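Local coordinates for oligopeptide ABC transporter OppAIV (PDB 4GL8), which probably binds oligopeptides in the periplasm and delivers them to an ABC transporter for uptake, at residues I36-A41 with V243-I248. Residues are numbered along the deposited sequence; the frame is centred on the assembly and turned at random.
Sequences IGSEPA and VTDNSI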
ATOM      1  N   ILE A  36     -14.026   2.734  -6.297  1.00 36.92           N
ATOM      2  CA  ILE A  36     -12.717   2.323  -5.722  1.00 36.47           C
ATOM      3  C   ILE A  36     -12.851   1.961  -4.219  1.00 37.66           C
ATOM      4  O   ILE A  36     -11.990   1.303  -3.657  1.00 35.42           O
ATOM      5  CB  ILE A  36     -11.636   3.405  -5.925  1.00 38.05           C
ATOM      6  N   GLY A  37     -13.952   2.363  -3.585  1.00 38.05           N
ATOM      7  CA  GLY A  37     -14.337   1.824  -2.279  1.00 37.25           C
ATOM      8  C   GLY A  37     -14.215   2.729  -1.054  1.00 35.73           C
ATOM      9  O   GLY A  37     -14.688   2.359   0.020  1.00 38.97           O
ATOM     10  N   SER A  38     -13.594   3.899  -1.192  1.00 31.14           N
ATOM     11  CA  SER A  38     -13.467   4.814  -0.069  1.00 28.63           C
ATOM     12  C   SER A  38     -12.943   6.158  -0.552  1.00 27.54           C
ATOM     13  O   SER A  38     -12.289   6.247  -1.590  1.00 26.45           O
ATOM     14  CB  SER A  38     -12.514   4.234   0.985  1.00 29.03           C
ATOM     15  OG  SER A  38     -13.177   3.346   1.874  1.00 29.11           O
ATOM     16  N   GLU A  39     -13.261   7.193   0.212  1.00 27.74           N
ATOM     17  CA  GLU A  39     -12.832   8.556  -0.045  1.00 27.66           C
ATOM     18  C   GLU A  39     -11.365   8.648   0.326  1.00 25.92           C
ATOM     19  O   GLU A  39     -10.993   8.263   1.435  1.00 23.87           O
ATOM     20  CB  GLU A  39     -13.655   9.531   0.807  1.00 30.00           C
ATOM     21  CG  GLU A  39     -13.127  10.979   0.908  1.00 32.69           C
ATOM     22  CD  GLU A  39     -13.563  11.899  -0.223  1.00 34.33           C
ATOM     23  OE1 GLU A  39     -14.081  11.392  -1.237  1.00 38.08           O
ATOM     24  OE2 GLU A  39     -13.401  13.134  -0.097  1.00 33.75           O
ATOM     25  N   PRO A  40     -10.527   9.151  -0.594  1.00 24.26           N
ATOM     26  CA  PRO A  40      -9.119   9.349  -0.257  1.00 23.75           C
ATOM     27  C   PRO A  40      -8.967  10.426   0.806  1.00 23.64           C
ATOM     28  O   PRO A  40      -9.820  11.310   0.919  1.00 24.10           O
ATOM     29  CB  PRO A  40      -8.498   9.821  -1.573  1.00 23.25           C
ATOM     30  CG  PRO A  40      -9.609  10.517  -2.259  1.00 23.98           C
ATOM     31  CD  PRO A  40     -10.834   9.674  -1.937  1.00 24.78           C
ATOM     32  N   ALA A  41      -7.879  10.325   1.564  1.00 23.11           N
ATOM     33  CA  ALA A  41      -7.562  11.233   2.679  1.00 23.06           C
ATOM     34  C   ALA A  41      -6.723  12.384   2.185  1.00 22.71           C
ATOM     35  O   ALA A  41      -6.712  13.421   2.793  1.00 24.78           O
ATOM     36  CB  ALA A  41      -6.793  10.489   3.774  1.00 22.65           C
ATOM     37  N   VAL A 243     -17.073   7.345  -4.901  1.00 36.08           N
ATOM     38  CA  VAL A 243     -16.767   6.922  -3.560  1.00 37.45           C
ATOM     39  C   VAL A 243     -18.049   6.376  -2.946  1.00 40.17           C
ATOM     40  O   VAL A 243     -19.147   6.913  -3.192  1.00 43.57           O
ATOM     41  CB  VAL A 243     -16.304   8.107  -2.725  1.00 38.50           C
ATOM     42  CG1 VAL A 243     -16.137   7.680  -1.280  1.00 41.22           C
ATOM     43  CG2 VAL A 243     -15.018   8.665  -3.306  1.00 37.63           C
ATOM     44  N   THR A 244     -17.906   5.297  -2.188  1.00 39.71           N
ATOM     45  CA  THR A 244     -18.960   4.768  -1.325  1.00 40.58           C
ATOM     46  C   THR A 244     -18.424   3.492  -0.696  1.00 41.83           C
ATOM     47  O   THR A 244     -17.768   2.700  -1.377  1.00 41.25           O
ATOM     48  CB  THR A 244     -20.303   4.487  -2.046  1.00 40.04           C
ATOM     49  OG1 THR A 244     -21.181   3.767  -1.174  1.00 38.69           O
ATOM     50  CG2 THR A 244     -20.102   3.684  -3.302  1.00 39.49           C
ATOM     51  N   ASP A 245     -18.695   3.352   0.607  1.00 44.30           N
ATOM     52  CA  ASP A 245     -18.356   2.199   1.450  1.00 45.49           C
ATOM     53  C   ASP A 245     -19.368   1.067   1.293  1.00 45.26           C
ATOM     54  O   ASP A 245     -19.128  -0.061   1.753  1.00 45.83           O
ATOM     55  CB  ASP A 245     -18.397   2.631   2.930  1.00 48.51           C
ATOM     56  CG  ASP A 245     -17.356   3.682   3.266  1.00 51.76           C
ATOM     57  OD1 ASP A 245     -16.342   3.750   2.538  1.00 56.02           O
ATOM     58  OD2 ASP A 245     -17.536   4.432   4.258  1.00 56.24           O
ATOM     59  N   ASN A 246     -20.505   1.384   0.681  1.00 42.10           N
ATOM     60  CA  ASN A 246     -21.600   0.441   0.514  1.00 43.27           C
ATOM     61  C   ASN A 246     -21.475  -0.362  -0.807  1.00 41.13           C
ATOM     62  O   ASN A 246     -21.929   0.076  -1.862  1.00 38.43           O
ATOM     63  CB  ASN A 246     -22.934   1.210   0.584  1.00 44.76           C
ATOM     64  CG  ASN A 246     -24.147   0.301   0.649  1.00 48.06           C
ATOM     65  OD1 ASN A 246     -24.254  -0.701  -0.070  1.00 48.95           O
ATOM     66  ND2 ASN A 246     -25.085   0.661   1.503  1.00 49.74           N
ATOM     67  N   SER A 247     -20.877  -1.550  -0.728  1.00 38.82           N
ATOM     68  CA  SER A 247     -20.731  -2.423  -1.892  1.00 37.14           C
ATOM     69  C   SER A 247     -22.057  -2.730  -2.617  1.00 38.06           C
ATOM     70  O   SER A 247     -22.057  -2.895  -3.833  1.00 39.44           O
ATOM     71  CB  SER A 247     -20.033  -3.738  -1.510  1.00 36.42           C
ATOM     72  OG  SER A 247     -20.915  -4.645  -0.886  1.00 36.54           O
ATOM     73  N   ILE A 248     -23.175  -2.792  -1.895  1.00 38.22           N
ATOM     74  CA  ILE A 248     -24.479  -3.057  -2.513  1.00 39.44           C
ATOM     75  C   ILE A 248     -24.920  -1.885  -3.357  1.00 38.18           C
ATOM     76  O   ILE A 248     -25.531  -2.077  -4.385  1.00 39.22           O
ATOM     77  CB  ILE A 248     -25.602  -3.356  -1.474  1.00 42.94           C
ATOM     78  CG1 ILE A 248     -25.332  -4.686  -0.748  1.00 45.24           C
ATOM     79  CG2 ILE A 248     -26.991  -3.415  -2.146  1.00 42.74           C
ATOM     80  CD1 ILE A 248     -25.400  -5.918  -1.647  1.00 45.46           C
TER
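Val243 and Glu39 meet where two loops pass each other, and the valine shows how one small branched side chain can hold a backbone and an acidic side chain at once. Its CB divides the work between two methyls. CG1, anti to the backbone N (chi1 174°), presses on the main chain of residues 36-41: Val243 CG1 lies 3.3 Å from Glu39 N and Val243 CG1 lies 3.6 Å from Ser38 C; the CB of Glu39 lies against the same methyl. CG2 turns to the acid itself, packing near Glu39 CA and coming 3.5 Å from Glu39 OE1. The glutamate chain leaves CB extended and then bends at chi2 (86°), which brings OE1 alongside the CG2 methyl, while OE2 forms a salt bridge with Arg214. OE2 also takes a weak hydrogen bond from Asn217 N.

Both loops emerge from neighbouring parallel strands, 31-35 and 238-242, in a fold consistent with the OppA-type solute-binding proteins; here the chain of residues 36-41 runs on toward helix 51-57, and that of residues 243-248 enters helix 247-255. Thr244 and Asn246 shape this second exit: the hydroxyl OG1 accepts from Asn246 N in an ST turn, and Asn246 takes the N-cap position, its OD1 accepting from Thr249 N.

Toward Asp245 the contact becomes polar. The Ser38 hydroxyl donates to Gly37 O at 2.6 Å, from 31° off the carbonyl plane, and OG also lies 3.3 Å from Asp245 OD1. That carboxylate oxygen approaches Gly37 O equally closely, acceptor against acceptor. Gly37 itself turns the chain with a positive phi, at backbone angles that suit a residue without a CB, since the carbonyl oxygen of Ile36 crowds that position.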